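Local coordinates for glycerate dehydrogenase related protein (Thermoplasma acidophilum, PDB 3GVX) that probably acts as an NAD(P)H-dependent reductase of glyoxylate or hydroxypyruvate in the D-isomer specific 2-hydroxyacid dehydrogenase family, at residues Phe90-Asn99 and Pro116-Leu125; Arg226-Trp236 and Arg248-Ala257. All blocks are in the same frame, centred on the assembly; numbering follows the deposited sequence.

How the interactions relate
Interaction 1 (90-99 with 116-125) comes first along the chain and closes before interaction 2 (226-236 with 248-257) opens. Their centres lie about 14 Å apart. Both belong to the NAD-binding domain and reach the same seven-stranded parallel sheet: interaction 1 leads into strand 124-128, an inner strand, and interaction 2 pairs strands 230-233 and 250-252 at one end. Helix 79-97 joins them. The His96 ring stacks on Trp230, with CE1 of His96 3.3 Å from CD2 of Trp230, and Leu92 packs on Ile251. Both contacts also touch the second subunit. Potassium sites at the dimer interface use Thr117 from one subunit and Val256 from the other.

Interaction 1 (Phe90-Asn99 and Pro116-Leu125); sequences FALLLAHAKN and PTTLLYGKAL. With K (potassium ion), chain C.
Thr117 and Lys98 meet beside a potassium ion at the dimer interface. Thr117 OG1 binds the metal at 2.7 Å, and a water completes the link: it binds the metal and accepts a hydrogen bond from Lys98 NZ. Val256 O and His88 ND1 of the second subunit also bind this ion. Lys98 NZ donates to Thr118 O at 2.8 Å and forms a salt bridge with Glu87 of the second subunit. The Lys98 chain bends at chi2 (-58°) and is extended beyond it, which brings the amine across Thr117 to the carbonyl of Thr118. Thr118 N donates to Ala97 O at 2.8 Å, an almost straight bond of 170°. Helix 79-97 ends here in a Schellman motif, with Asn99 as its C-prime residue at positive phi. The 116-125 segment then runs back along the helix into strand 124-128, the first strand of the Rossmann-type NAD-binding fold. Leu120 packs its two methyl groups against the helix. Leu120 CD1 lies tightly against Leu94 CD2 at 3.3 Å. Leu120 CD2 is 3.4 Å from Leu93 CD2. Leu120 CD1 also meets the edge of the Phe90 ring, 4.2 Å from Phe90 CE1. Leu125 CD2 approaches Phe90 CZ at 4.4 Å.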
# COMPACT_ATOMS: atom_id res chain seq x y z
N PHE B 90 4.45 0.96 4.59
CA PHE B 90 3.03 0.79 4.40
C PHE B 90 2.58 -0.58 4.90
O PHE B 90 1.45 -0.73 5.36
CB PHE B 90 2.63 1.07 2.94
CG PHE B 90 2.24 2.50 2.69
CD1 PHE B 90 0.94 2.93 2.89
CD2 PHE B 90 3.20 3.45 2.37
CE1 PHE B 90 0.60 4.29 2.79
CE2 PHE B 90 2.86 4.80 2.26
CZ PHE B 90 1.57 5.22 2.47
N ALA B 91 3.49 -1.55 4.88
CA ALA B 91 3.18 -2.89 5.36
C ALA B 91 2.91 -2.88 6.86
O ALA B 91 1.97 -3.53 7.34
CB ALA B 91 4.32 -3.85 5.02
N LEU B 92 3.70 -2.12 7.61
CA LEU B 92 3.51 -2.00 9.06
C LEU B 92 2.23 -1.24 9.34
O LEU B 92 1.41 -1.61 10.17
CB LEU B 92 4.67 -1.26 9.70
CG LEU B 92 5.93 -2.09 9.68
CD1 LEU B 92 7.14 -1.21 9.96
CD2 LEU B 92 5.76 -3.24 10.67
N LEU B 93 2.12 -0.14 8.62
CA LEU B 93 0.99 0.77 8.70
C LEU B 93 -0.34 0.03 8.53
O LEU B 93 -1.23 0.16 9.37
CB LEU B 93 1.14 1.81 7.61
CG LEU B 93 0.77 3.23 8.04
CD1 LEU B 93 1.47 4.21 7.12
CD2 LEU B 93 -0.75 3.39 8.06
N LEU B 94 -0.45 -0.73 7.45
CA LEU B 94 -1.67 -1.49 7.16
C LEU B 94 -1.87 -2.69 8.09
O LEU B 94 -2.99 -3.09 8.34
CB LEU B 94 -1.67 -1.92 5.69
CG LEU B 94 -1.83 -0.76 4.71
CD1 LEU B 94 -1.47 -1.23 3.30
CD2 LEU B 94 -3.25 -0.22 4.78
N ALA B 95 -0.78 -3.26 8.59
CA ALA B 95 -0.87 -4.40 9.49
C ALA B 95 -1.67 -3.98 10.71
O ALA B 95 -2.56 -4.68 11.15
CB ALA B 95 0.52 -4.89 9.92
N HIS B 96 -1.34 -2.80 11.21
CA HIS B 96 -2.03 -2.23 12.37
C HIS B 96 -3.41 -1.69 12.02
O HIS B 96 -4.37 -1.97 12.72
CB HIS B 96 -1.18 -1.12 13.00
CG HIS B 96 -1.87 -0.39 14.10
ND1 HIS B 96 -2.47 -1.03 15.16
CD2 HIS B 96 -2.09 0.94 14.29
CE1 HIS B 96 -3.03 -0.14 15.95
NE2 HIS B 96 -2.81 1.06 15.45
N ALA B 97 -3.52 -0.94 10.93
CA ALA B 97 -4.80 -0.39 10.54
C ALA B 97 -5.89 -1.43 10.32
O ALA B 97 -7.02 -1.20 10.70
CB ALA B 97 -4.64 0.49 9.29
N LYS B 98 -5.54 -2.58 9.75
CA LYS B 98 -6.53 -3.63 9.50
C LYS B 98 -6.55 -4.73 10.56
O LYS B 98 -7.15 -5.79 10.37
CB LYS B 98 -6.30 -4.25 8.10
CG LYS B 98 -6.06 -3.23 7.01
CD LYS B 98 -7.23 -2.25 6.90
CE LYS B 98 -6.96 -1.19 5.84
NZ LYS B 98 -8.09 -0.24 5.65
N ASN B 99 -5.86 -4.46 11.67
CA ASN B 99 -5.79 -5.42 12.76
C ASN B 99 -5.47 -6.79 12.20
O ASN B 99 -6.10 -7.79 12.55
CB ASN B 99 -7.11 -5.45 13.52
CG ASN B 99 -7.45 -4.12 14.15
OD1 ASN B 99 -8.61 -3.70 14.14
ND2 ASN B 99 -6.44 -3.44 14.69
N PRO B 116 -14.24 -3.49 13.47
CA PRO B 116 -13.88 -2.45 12.52
C PRO B 116 -12.38 -2.22 12.36
O PRO B 116 -11.59 -2.53 13.25
CB PRO B 116 -14.62 -1.22 13.05
CG PRO B 116 -14.75 -1.50 14.52
CD PRO B 116 -15.12 -2.96 14.52
N THR B 117 -12.03 -1.72 11.19
CA THR B 117 -10.66 -1.43 10.88
C THR B 117 -10.52 0.04 10.59
O THR B 117 -11.51 0.75 10.46
CB THR B 117 -10.17 -2.23 9.66
OG1 THR B 117 -11.05 -2.01 8.57
CG2 THR B 117 -10.10 -3.72 9.99
N THR B 118 -9.27 0.46 10.52
CA THR B 118 -8.95 1.83 10.25
C THR B 118 -8.61 1.94 8.77
O THR B 118 -7.98 1.08 8.17
CB THR B 118 -7.77 2.30 11.08
OG1 THR B 118 -8.14 2.27 12.46
CG2 THR B 118 -7.36 3.70 10.69
N LEU B 119 -9.05 3.02 8.20
CA LEU B 119 -8.82 3.29 6.81
C LEU B 119 -7.81 4.40 6.64
O LEU B 119 -7.80 5.34 7.41
CB LEU B 119 -10.11 3.75 6.24
CG LEU B 119 -10.90 3.18 5.10
CD1 LEU B 119 -11.72 1.90 5.40
CD2 LEU B 119 -11.77 4.37 4.85
N LEU B 120 -7.02 4.31 5.58
CA LEU B 120 -6.03 5.33 5.33
C LEU B 120 -6.65 6.46 4.53
O LEU B 120 -6.37 7.63 4.76
CB LEU B 120 -4.86 4.74 4.56
CG LEU B 120 -4.19 3.63 5.35
CD1 LEU B 120 -3.03 3.07 4.54
CD2 LEU B 120 -3.73 4.19 6.71
N TYR B 121 -7.53 6.10 3.61
CA TYR B 121 -8.19 7.08 2.76
C TYR B 121 -8.74 8.30 3.49
O TYR B 121 -9.55 8.18 4.41
CB TYR B 121 -9.31 6.43 1.96
CG TYR B 121 -9.91 7.36 0.93
CD1 TYR B 121 -9.40 7.42 -0.36
CD2 TYR B 121 -11.01 8.16 1.24
CE1 TYR B 121 -9.97 8.26 -1.33
CE2 TYR B 121 -11.59 9.00 0.29
CZ TYR B 121 -11.06 9.04 -0.99
OH TYR B 121 -11.66 9.82 -1.95
N GLY B 122 -8.31 9.49 3.06
CA GLY B 122 -8.78 10.71 3.68
C GLY B 122 -8.00 11.18 4.89
O GLY B 122 -8.18 12.29 5.37
N LYS B 123 -7.12 10.33 5.39
CA LYS B 123 -6.34 10.72 6.54
C LYS B 123 -5.05 11.49 6.29
O LYS B 123 -4.48 11.46 5.21
CB LYS B 123 -6.08 9.49 7.40
CG LYS B 123 -7.30 9.16 8.21
CD LYS B 123 -7.33 7.72 8.55
CE LYS B 123 -8.33 7.47 9.65
NZ LYS B 123 -9.65 7.99 9.27
N ALA B 124 -4.61 12.17 7.34
CA ALA B 124 -3.41 12.97 7.28
C ALA B 124 -2.17 12.21 7.73
O ALA B 124 -2.06 11.77 8.88
CB ALA B 124 -3.59 14.24 8.11
N LEU B 125 -1.24 12.04 6.80
CA LEU B 125 0.02 11.35 7.08
C LEU B 125 1.12 12.40 7.25
O LEU B 125 1.45 13.13 6.31
CB LEU B 125 0.38 10.40 5.94
CG LEU B 125 1.81 9.86 5.94
CD1 LEU B 125 2.10 9.08 7.23
CD2 LEU B 125 2.02 9.01 4.70
K K C . -10.66 -3.83 6.57
O HOH W 1 -10.07 -1.85 4.87

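Interaction 2 (Arg226-Trp236 and Arg248-Ala257); sequences RSDVWYLSDVW and RNAILSPHVA. With K (potassium ion), chain D.
Asp234 OD1 accepts two hydrogen bonds from the 248-257 segment. Ser253 OG reaches the anti lone pair of Asp234 OD1 at 2.6 Å, and Val256 N reaches the syn lone pair of Asp234 OD1 at 2.9 Å. Ala257 N donates to Asp234 OD2 at 2.9 Å, from 41° out of the carboxylate plane. A chi1 of 180° turns the carboxylate away from the backbone N and across to residues 253-257; three donors hold its rotation. Val256 O and, at longer range, Ala257 O bind a potassium ion, with His88 of the same chain and Thr117 of the second subunit. Before this turn, strands 230-233 and 250-252 run parallel. Tyr231 N donates to Asn249 O, Ser233 N to Ile251 O, and Ser253 N to Ser233 O at 2.9 Å. At the start of the pair the indole of Trp230 lies over the backbone of Asn249, whose CA makes a CH-pi contact 3.4 Å from the six-membered ring centroid. Leu232 CD2 is 3.5 Å from Ile251 CG1, the two side chains side by side. On the other face, Leu252 CD2 packs against Trp236 CZ3 at 3.6 Å. Strand 250-252 is an edge strand of the sheet within this chain, and 230-233 lies between it and 204-207. Helix 79-97 covers the Leu232 and Ile251 face, while Tyr231 packs on helix 216-225.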
# COMPACT_ATOMS: atom_id res chain seq x y z
N ARG B 226 -0.60 6.62 27.22
CA ARG B 226 -1.37 6.75 26.03
C ARG B 226 -1.52 5.44 25.24
O ARG B 226 -0.96 5.29 24.16
CB ARG B 226 -0.70 7.79 25.15
CG ARG B 226 -1.54 8.09 24.00
CD ARG B 226 -2.76 8.74 24.56
NE ARG B 226 -2.64 10.14 24.27
CZ ARG B 226 -2.89 10.64 23.07
NH1 ARG B 226 -3.30 9.82 22.11
NH2 ARG B 226 -2.67 11.91 22.82
N SER B 227 -2.29 4.51 25.79
CA SER B 227 -2.51 3.20 25.19
C SER B 227 -3.19 3.12 23.82
O SER B 227 -3.29 2.03 23.25
CB SER B 227 -3.28 2.29 26.16
OG SER B 227 -4.64 2.67 26.26
N ASP B 228 -3.69 4.23 23.29
CA ASP B 228 -4.35 4.24 21.97
C ASP B 228 -3.30 4.45 20.89
O ASP B 228 -3.53 4.19 19.71
CB ASP B 228 -5.36 5.37 21.90
CG ASP B 228 -4.76 6.70 22.29
OD1 ASP B 228 -4.19 6.77 23.40
OD2 ASP B 228 -4.82 7.66 21.50
N VAL B 229 -2.13 4.92 21.31
CA VAL B 229 -1.04 5.18 20.39
C VAL B 229 -0.20 3.94 20.15
O VAL B 229 0.12 3.19 21.07
CB VAL B 229 -0.13 6.32 20.92
CG1 VAL B 229 1.07 6.52 19.98
CG2 VAL B 229 -0.94 7.61 21.04
N TRP B 230 0.14 3.72 18.89
CA TRP B 230 0.95 2.58 18.53
C TRP B 230 2.26 3.04 17.98
O TRP B 230 2.38 4.13 17.43
CB TRP B 230 0.23 1.67 17.53
CG TRP B 230 -0.73 0.76 18.18
CD1 TRP B 230 -1.80 1.12 18.93
CD2 TRP B 230 -0.69 -0.67 18.19
NE1 TRP B 230 -2.45 0.01 19.41
CE2 TRP B 230 -1.79 -1.10 18.96
CE3 TRP B 230 0.15 -1.63 17.62
CZ2 TRP B 230 -2.07 -2.46 19.18
CZ3 TRP B 230 -0.13 -2.98 17.83
CH2 TRP B 230 -1.23 -3.38 18.60
N TYR B 231 3.26 2.19 18.13
CA TYR B 231 4.57 2.49 17.64
C TYR B 231 5.01 1.33 16.78
O TYR B 231 5.21 0.23 17.28
CB TYR B 231 5.53 2.68 18.82
CG TYR B 231 6.94 3.04 18.40
CD1 TYR B 231 7.19 4.18 17.65
CD2 TYR B 231 8.02 2.25 18.79
CE1 TYR B 231 8.49 4.52 17.27
CE2 TYR B 231 9.33 2.58 18.43
CZ TYR B 231 9.56 3.72 17.68
OH TYR B 231 10.85 4.07 17.34
N LEU B 232 5.13 1.57 15.49
CA LEU B 232 5.56 0.53 14.58
C LEU B 232 6.96 0.88 14.14
O LEU B 232 7.20 1.95 13.58
CB LEU B 232 4.63 0.46 13.37
CG LEU B 232 3.16 0.62 13.75
CD1 LEU B 232 2.36 0.65 12.47
CD2 LEU B 232 2.71 -0.50 14.70
N SER B 233 7.90 -0.01 14.39
CA SER B 233 9.26 0.31 14.01
C SER B 233 10.06 -0.80 13.39
O SER B 233 9.90 -1.98 13.70
CB SER B 233 10.00 0.87 15.22
OG SER B 233 11.19 1.51 14.82
N ASP B 234 10.93 -0.40 12.49
CA ASP B 234 11.80 -1.33 11.83
C ASP B 234 13.18 -1.22 12.47
O ASP B 234 14.10 -1.92 12.08
CB ASP B 234 11.88 -1.03 10.34
CG ASP B 234 12.79 -1.98 9.61
OD1 ASP B 234 12.61 -3.21 9.74
OD2 ASP B 234 13.69 -1.49 8.91
N VAL B 235 13.31 -0.33 13.46
CA VAL B 235 14.59 -0.14 14.14
C VAL B 235 14.43 -0.03 15.64
O VAL B 235 13.56 0.69 16.15
CB VAL B 235 15.30 1.13 13.65
CG1 VAL B 235 15.53 1.06 12.15
CG2 VAL B 235 14.50 2.36 14.06
N TRP B 236 15.26 -0.75 16.36
CA TRP B 236 15.20 -0.74 17.80
C TRP B 236 16.51 -0.23 18.39
O TRP B 236 17.52 -0.22 17.70
CB TRP B 236 14.88 -2.15 18.30
CG TRP B 236 14.40 -2.14 19.67
CD1 TRP B 236 15.14 -2.43 20.78
CD2 TRP B 236 13.09 -1.80 20.13
NE1 TRP B 236 14.37 -2.29 21.90
CE2 TRP B 236 13.11 -1.90 21.54
CE3 TRP B 236 11.90 -1.42 19.50
CZ2 TRP B 236 12.00 -1.64 22.33
CZ3 TRP B 236 10.79 -1.16 20.29
CH2 TRP B 236 10.85 -1.27 21.69
N ARG B 248 2.74 -4.17 23.94
CA ARG B 248 1.46 -4.56 23.36
C ARG B 248 1.24 -3.74 22.11
O ARG B 248 1.26 -4.26 21.00
CB ARG B 248 0.29 -4.32 24.31
CG ARG B 248 -1.05 -4.56 23.63
CD ARG B 248 -2.26 -4.25 24.52
NE ARG B 248 -2.87 -2.95 24.21
CZ ARG B 248 -2.28 -1.77 24.38
NH1 ARG B 248 -1.07 -1.70 24.86
NH2 ARG B 248 -2.93 -0.67 24.06
N ASN B 249 1.06 -2.43 22.31
CA ASN B 249 0.80 -1.49 21.22
C ASN B 249 1.99 -1.16 20.33
O ASN B 249 2.38 -0.01 20.20
CB ASN B 249 0.17 -0.19 21.77
CG ASN B 249 0.86 0.32 23.04
OD1 ASN B 249 0.68 1.48 23.42
ND2 ASN B 249 1.62 -0.55 23.71
N ALA B 250 2.56 -2.19 19.71
CA ALA B 250 3.67 -2.02 18.80
C ALA B 250 3.79 -3.23 17.89
O ALA B 250 3.39 -4.33 18.24
CB ALA B 250 4.98 -1.82 19.58
N ILE B 251 4.32 -3.00 16.70
CA ILE B 251 4.58 -4.05 15.73
C ILE B 251 6.00 -3.70 15.33
O ILE B 251 6.30 -2.56 14.98
CB ILE B 251 3.68 -3.98 14.49
CG1 ILE B 251 2.21 -4.00 14.89
CG2 ILE B 251 3.99 -5.14 13.57
CD1 ILE B 251 1.26 -4.07 13.72
N LEU B 252 6.87 -4.69 15.40
CA LEU B 252 8.27 -4.45 15.13
C LEU B 252 8.87 -5.34 14.08
O LEU B 252 8.40 -6.45 13.82
CB LEU B 252 9.08 -4.63 16.42
CG LEU B 252 8.59 -3.89 17.67
CD1 LEU B 252 9.32 -4.45 18.90
CD2 LEU B 252 8.82 -2.39 17.51
N SER B 253 9.93 -4.85 13.47
CA SER B 253 10.66 -5.62 12.49
C SER B 253 12.15 -5.32 12.68
O SER B 253 12.53 -4.23 13.06
CB SER B 253 10.19 -5.30 11.06
OG SER B 253 10.32 -3.94 10.74
N PRO B 254 13.01 -6.32 12.43
CA PRO B 254 14.47 -6.27 12.56
C PRO B 254 15.31 -5.52 11.50
O PRO B 254 16.16 -6.13 10.85
CB PRO B 254 14.84 -7.75 12.67
CG PRO B 254 13.82 -8.40 11.80
CD PRO B 254 12.55 -7.71 12.21
N HIS B 255 15.09 -4.22 11.34
CA HIS B 255 15.89 -3.44 10.40
C HIS B 255 15.96 -4.11 9.03
O HIS B 255 17.05 -4.26 8.48
CB HIS B 255 17.31 -3.31 10.97
CG HIS B 255 18.00 -2.04 10.60
ND1 HIS B 255 18.37 -1.10 11.54
CD2 HIS B 255 18.35 -1.53 9.40
CE1 HIS B 255 18.92 -0.07 10.93
NE2 HIS B 255 18.92 -0.30 9.63
N VAL B 256 14.82 -4.52 8.49
CA VAL B 256 14.77 -5.18 7.19
C VAL B 256 14.02 -4.36 6.15
O VAL B 256 13.80 -4.82 5.04
CB VAL B 256 14.07 -6.55 7.28
CG1 VAL B 256 14.92 -7.55 8.08
CG2 VAL B 256 12.69 -6.37 7.91
N ALA B 257 13.63 -3.14 6.50
CA ALA B 257 12.88 -2.29 5.58
C ALA B 257 13.58 -2.08 4.23
O ALA B 257 12.96 -2.19 3.18
CB ALA B 257 12.56 -0.94 6.23
K K D . 11.02 -4.74 3.90
O HOH W 2 10.08 -3.73 1.73